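PDB 5OL0: putative silent information regulator 2 from Leishmania infantum, which probably removes acetyl groups from lysine side chains of histones and other proteins, consuming NAD and thereby helping to regulate gene expression. Local coordinates for residues G49-R54 with G100-T105; H14-P19 with S236-V241. All coordinates share one frame; numbering follows the deposited sequence.

Contact 1 (G49-R54 with G100-T105); sequences GIPDFR and GHFQPT
In sirtuins the chain leaving the first strand of the Rossmann-type domain runs through a loop that borders the NAD pocket, and here that loop, residues 49-54, is met by the loop 100-105 through one aromatic ring. The ring belongs to Phe102, whose CB points toward the other segment and whose ring atoms touch three consecutive residues of it. Ile50 lies over one face: its CG1 stands 3.6 Å from the centroid of the Phe102 ring and only 7° off the ring normal, a CH-pi contact made by a methylene group rather than a methyl. The first torsion of Ile50 explains this, since with chi1 -67° it is CG1, beside the backbone N, that is set above the ring, while CD1 reaches out past CD2 of Phe102. The far half of the ring meets backbone and proline: Phe102 CE1 lies 3.4 Å from Gly49 O, and Phe102 CZ is 3.7 Å from Pro51 CD, both approaching obliquely. His101 lies against the opposite face, with CD2 over the centre of the Phe102 ring. The imidazole turns its edge to the phenyl group, Phe102 CE2 lying in the imidazole plane, so the phenyl group is sandwiched between an aliphatic and an aromatic neighbour. No hydrogen bond crosses. Ile50 additionally touches Ser45 and Asp129, the latter probably an NAD-binding residue, which would place Phe102 one layer behind the probable cofactor site. The first segment occupies the connection from strand 36-40 to helix 59-67; the second follows helix 85-95 and leads into helix 106-116, where Thr105 is the N-cap and its OG1 bonds back to Ala44 O.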
loop_
_atom_site.group_PDB
_atom_site.type_symbol
_atom_site.label_atom_id
_atom_site.label_comp_id
_atom_site.label_asym_id
_atom_site.label_seq_id
_atom_site.Cartn_x
_atom_site.Cartn_y
_atom_site.Cartn_z
ATOM N N GLY A 49 4.446 7.807 11.078
ATOM C CA GLY A 49 4.375 7.419 12.502
ATOM C C GLY A 49 3.513 6.220 12.666
ATOM O O GLY A 49 3.031 5.984 13.726
ATOM N N ILE A 50 3.296 5.417 11.641
ATOM C CA ILE A 50 2.403 4.265 11.829
ATOM C C ILE A 50 3.135 3.217 12.684
ATOM O O ILE A 50 4.282 2.956 12.408
ATOM C CB ILE A 50 1.872 3.804 10.490
ATOM C CG1 ILE A 50 0.965 4.960 10.000
ATOM C CG2 ILE A 50 1.105 2.479 10.609
ATOM C CD1 ILE A 50 0.234 4.694 8.727
ATOM N N PRO A 51 2.502 2.737 13.798
ATOM C CA PRO A 51 3.051 1.652 14.652
ATOM C C PRO A 51 3.370 0.366 13.870
ATOM O O PRO A 51 2.436 -0.270 13.346
ATOM C CB PRO A 51 1.902 1.369 15.669
ATOM C CG PRO A 51 1.064 2.605 15.702
ATOM C CD PRO A 51 1.212 3.254 14.348
ATOM N N ASP A 52 4.662 0.021 13.765
ATOM C CA ASP A 52 5.100 -1.303 13.252
ATOM C C ASP A 52 4.768 -2.473 14.213
ATOM O O ASP A 52 5.287 -2.515 15.344
ATOM C CB ASP A 52 6.602 -1.317 12.984
ATOM C CG ASP A 52 7.022 -2.443 12.065
ATOM O OD1 ASP A 52 6.463 -3.567 12.115
ATOM O OD2 ASP A 52 7.925 -2.192 11.259
ATOM N N PHE A 53 3.950 -3.420 13.725
ATOM C CA PHE A 53 3.611 -4.672 14.437
ATOM C C PHE A 53 4.833 -5.297 15.098
ATOM O O PHE A 53 4.746 -5.865 16.188
ATOM C CB PHE A 53 3.133 -5.824 13.484
ATOM C CG PHE A 53 1.987 -5.501 12.571
ATOM C CD1 PHE A 53 0.751 -5.083 13.076
ATOM C CD2 PHE A 53 2.123 -5.702 11.186
ATOM C CE1 PHE A 53 -0.302 -4.807 12.209
ATOM C CE2 PHE A 53 1.069 -5.430 10.318
ATOM C CZ PHE A 53 -0.140 -4.975 10.828
ATOM N N ARG A 54 5.933 -5.280 14.337
ATOM C CA ARG A 54 7.101 -6.113 14.580
ATOM C C ARG A 54 8.112 -5.489 15.513
ATOM O O ARG A 54 9.082 -6.170 15.900
ATOM C CB ARG A 54 7.787 -6.471 13.254
ATOM C CG ARG A 54 7.022 -7.425 12.315
ATOM C CD ARG A 54 7.716 -7.499 10.952
ATOM N NE ARG A 54 8.004 -6.142 10.441
ATOM C CZ ARG A 54 8.807 -5.841 9.409
ATOM N NH1 ARG A 54 8.986 -4.560 9.063
ATOM N NH2 ARG A 54 9.436 -6.795 8.725
ATOM N N GLY A 100 -8.046 10.692 9.434
ATOM C CA GLY A 100 -7.947 11.998 9.998
ATOM C C GLY A 100 -6.900 12.068 11.092
ATOM O O GLY A 100 -6.655 13.179 11.595
ATOM N N HIS A 101 -6.337 10.937 11.518
ATOM C CA HIS A 101 -5.173 10.989 12.467
ATOM C C HIS A 101 -3.790 11.114 11.783
ATOM O O HIS A 101 -3.122 12.140 11.861
ATOM C CB HIS A 101 -5.184 9.793 13.421
ATOM C CG HIS A 101 -4.013 9.753 14.340
ATOM N ND1 HIS A 101 -3.801 10.699 15.322
ATOM C CD2 HIS A 101 -2.953 8.910 14.399
ATOM C CE1 HIS A 101 -2.680 10.417 15.973
ATOM N NE2 HIS A 101 -2.142 9.345 15.420
ATOM N N PHE A 102 -3.354 10.078 11.098
ATOM C CA PHE A 102 -2.092 10.181 10.405
ATOM C C PHE A 102 -2.223 11.116 9.181
ATOM O O PHE A 102 -3.309 11.326 8.603
ATOM C CB PHE A 102 -1.607 8.773 9.983
ATOM C CG PHE A 102 -1.291 7.882 11.131
ATOM C CD1 PHE A 102 -0.274 8.213 12.001
ATOM C CD2 PHE A 102 -2.009 6.761 11.363
ATOM C CE1 PHE A 102 0.048 7.405 13.039
ATOM C CE2 PHE A 102 -1.731 5.963 12.453
ATOM C CZ PHE A 102 -0.685 6.263 13.270
ATOM N N GLN A 103 -1.099 11.666 8.788
ATOM C CA GLN A 103 -1.059 12.539 7.629
ATOM C C GLN A 103 -0.168 11.962 6.508
ATOM O O GLN A 103 0.778 11.265 6.778
ATOM C CB GLN A 103 -0.429 13.857 8.050
ATOM C CG GLN A 103 -1.102 14.612 9.190
ATOM C CD GLN A 103 -0.267 15.846 9.533
ATOM O OE1 GLN A 103 -0.640 16.947 9.175
ATOM N NE2 GLN A 103 0.912 15.653 10.152
ATOM N N PRO A 104 -0.415 12.358 5.274
ATOM C CA PRO A 104 0.386 11.827 4.181
ATOM C C PRO A 104 1.828 12.200 4.241
ATOM O O PRO A 104 2.159 13.267 4.697
ATOM C CB PRO A 104 -0.230 12.446 2.926
ATOM C CG PRO A 104 -1.522 13.021 3.335
ATOM C CD PRO A 104 -1.552 13.176 4.809
ATOM N N THR A 105 2.654 11.306 3.726
ATOM C CA THR A 105 4.094 11.461 3.615
ATOM C C THR A 105 4.478 12.073 2.251
ATOM O O THR A 105 3.631 12.284 1.377
ATOM C CB THR A 105 4.853 10.136 3.801
ATOM O OG1 THR A 105 4.740 9.320 2.624
ATOM C CG2 THR A 105 4.420 9.364 5.070
#

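Contact 2 (H14-P19 with S236-V241); sequences HVLGEP and SVPRVV
His14 opens a type I beta turn whose next two residues, Val15 and Leu16, press on Pro238, Val15 also reaching the carbonyl of Ser236, and the turn shows how a loop can be shaped locally before it packs. Two bonds fix its form: Gly17 N reaches His14 O at 2.9 Å, and Leu16 N points to His14 ND1 at 3.1 Å, nearly straight (169°) and within 1° of the imidazole plane. The other ring nitrogen, NE2, is bonded to Asp279 O, so the histidine ring is held at both nitrogens, while Pro19 CB rests over one of its faces toward the rim. Val15 comes next, its CB pointing toward the other segment. With CG1 anti to the backbone N (chi1 167°), both methyls flank the Ser236 oxygen, Val15 CG1 and CG2 each 3.8 Å from Ser236 O, a carbonyl oxygen that meets methyl groups rather than a donor of the 14-19 segment. CG1 alone goes on to Pro238 CD, at 3.9 Å. Leu16 then reaches the same proline from its other end, its CD2 standing 3.8 Å from Pro238 CB and close to CG as well. The pyrrolidine is thus gripped at CD by one residue and at CB and CG by the next. No hydrogen bond links the two segments. Tyr27 of helix 21-30 touches Val15, Leu16 and Pro238 together, adding to the cluster. Pro238 leads directly into strand 239-242, which lies between strands 213-217 and 279-282 of the parallel sheet, with Val240 packing on Leu24 of the same helix. Such packing of an N-terminal turn and helix against the entrance of a sheet strand belongs to the layered alpha/beta architecture of the Rossmann-type domain of sirtuins.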
loop_
_atom_site.group_PDB
_atom_site.type_symbol
_atom_site.label_atom_id
_atom_site.label_comp_id
_atom_site.label_asym_id
_atom_site.label_seq_id
_atom_site.Cartn_x
_atom_site.Cartn_y
_atom_site.Cartn_z
ATOM N N HIS A 14 21.040 -1.427 -19.331
ATOM C CA HIS A 14 19.782 -1.163 -18.683
ATOM C C HIS A 14 18.793 -0.401 -19.572
ATOM O O HIS A 14 19.113 0.606 -20.197
ATOM C CB HIS A 14 20.009 -0.375 -17.375
ATOM C CG HIS A 14 18.997 -0.716 -16.338
ATOM N ND1 HIS A 14 17.713 -0.254 -16.415
ATOM C CD2 HIS A 14 19.035 -1.566 -15.274
ATOM C CE1 HIS A 14 17.001 -0.771 -15.432
ATOM N NE2 HIS A 14 17.779 -1.567 -14.724
ATOM N N VAL A 15 17.545 -0.817 -19.538
ATOM C CA VAL A 15 16.473 -0.072 -20.217
ATOM C C VAL A 15 16.459 1.427 -19.822
ATOM O O VAL A 15 16.024 2.268 -20.622
ATOM C CB VAL A 15 15.111 -0.752 -19.904
ATOM C CG1 VAL A 15 13.924 0.083 -20.272
ATOM C CG2 VAL A 15 15.019 -2.074 -20.655
ATOM N N LEU A 16 16.894 1.769 -18.599
ATOM C CA LEU A 16 16.874 3.175 -18.164
ATOM C C LEU A 16 18.103 4.005 -18.623
ATOM O O LEU A 16 18.135 5.210 -18.366
ATOM C CB LEU A 16 16.729 3.294 -16.641
ATOM C CG LEU A 16 15.423 2.841 -16.026
ATOM C CD1 LEU A 16 15.544 2.902 -14.501
ATOM C CD2 LEU A 16 14.251 3.691 -16.518
ATOM N N GLY A 17 19.103 3.357 -19.226
ATOM C CA GLY A 17 20.363 4.000 -19.581
ATOM C C GLY A 17 21.210 3.933 -18.343
ATOM O O GLY A 17 21.928 2.985 -18.143
ATOM N N GLU A 18 21.073 4.919 -17.464
ATOM C CA GLU A 18 21.718 4.882 -16.151
ATOM C C GLU A 18 20.696 4.493 -15.119
ATOM O O GLU A 18 19.697 5.177 -14.984
ATOM C CB GLU A 18 22.302 6.243 -15.797
ATOM C CG GLU A 18 23.416 6.685 -16.722
ATOM C CD GLU A 18 24.524 5.651 -16.769
ATOM O OE1 GLU A 18 25.194 5.456 -15.720
ATOM O OE2 GLU A 18 24.691 5.010 -17.839
ATOM N N PRO A 19 20.926 3.402 -14.384
ATOM C CA PRO A 19 19.914 2.938 -13.416
ATOM C C PRO A 19 19.978 3.724 -12.085
ATOM O O PRO A 19 20.297 3.176 -11.023
ATOM C CB PRO A 19 20.278 1.438 -13.237
ATOM C CG PRO A 19 21.742 1.399 -13.453
ATOM C CD PRO A 19 22.024 2.424 -14.532
ATOM N N SER A 236 9.587 -5.833 -20.848
ATOM C CA SER A 236 10.539 -4.805 -21.229
ATOM C C SER A 236 10.418 -3.517 -20.431
ATOM O O SER A 236 11.280 -2.637 -20.570
ATOM C CB SER A 236 10.286 -4.449 -22.695
ATOM O OG SER A 236 8.904 -4.064 -22.859
ATOM N N VAL A 237 9.391 -3.349 -19.611
ATOM C CA VAL A 237 9.254 -2.052 -18.938
ATOM C C VAL A 237 10.060 -1.974 -17.627
ATOM O O VAL A 237 10.147 -2.951 -16.906
ATOM C CB VAL A 237 7.809 -1.612 -18.725
ATOM C CG1 VAL A 237 7.078 -1.532 -20.075
ATOM C CG2 VAL A 237 7.122 -2.430 -17.665
ATOM N N PRO A 238 10.617 -0.807 -17.320
ATOM C CA PRO A 238 11.361 -0.640 -16.095
ATOM C C PRO A 238 10.492 -0.838 -14.840
ATOM O O PRO A 238 9.274 -0.461 -14.829
ATOM C CB PRO A 238 11.901 0.789 -16.160
ATOM C CG PRO A 238 11.166 1.452 -17.258
ATOM C CD PRO A 238 10.615 0.408 -18.148
ATOM N N ARG A 239 11.112 -1.451 -13.821
ATOM C CA ARG A 239 10.461 -1.682 -12.556
ATOM C C ARG A 239 11.385 -1.143 -11.474
ATOM O O ARG A 239 12.499 -1.593 -11.346
ATOM C CB ARG A 239 10.121 -3.156 -12.359
ATOM C CG ARG A 239 9.365 -3.804 -13.498
ATOM C CD ARG A 239 8.829 -5.189 -13.139
ATOM N NE ARG A 239 9.927 -6.133 -12.942
ATOM C CZ ARG A 239 9.769 -7.443 -12.679
ATOM N NH1 ARG A 239 8.572 -8.020 -12.606
ATOM N NH2 ARG A 239 10.827 -8.200 -12.531
ATOM N N VAL A 240 10.936 -0.131 -10.749
ATOM C CA VAL A 240 11.767 0.588 -9.820
ATOM C C VAL A 240 11.305 0.156 -8.447
ATOM O O VAL A 240 10.133 0.324 -8.117
ATOM C CB VAL A 240 11.589 2.139 -10.003
ATOM C CG1 VAL A 240 12.296 2.890 -8.904
ATOM C CG2 VAL A 240 12.193 2.560 -11.332
ATOM N N VAL A 241 12.192 -0.397 -7.636
ATOM C CA VAL A 241 11.781 -0.855 -6.304
ATOM C C VAL A 241 12.494 0.041 -5.325
ATOM O O VAL A 241 13.724 0.149 -5.395
ATOM C CB VAL A 241 12.119 -2.323 -6.040
ATOM C CG1 VAL A 241 11.664 -2.717 -4.644
ATOM C CG2 VAL A 241 11.477 -3.210 -7.119
#

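How the contacts relate
Both contacts rely mainly on carbon packing, each with one backbone carbonyl oxygen at its border and no hydrogen bond across, yet their settings differ. Contact 1 is a surface contact between two loops, built round an aromatic ring, and it lies near the probable NAD site. Contact 2 is partly buried, uses aliphatic groups round a proline, and joins an N-terminal turn to the start of a sheet strand, away from the known and probable sites. They share no segment and do not touch; the centres of contact 1 and contact 2 are 31 Å apart, and the chain's centre lies between them. Both segments of contact 1 fall in the sequence between those of contact 2.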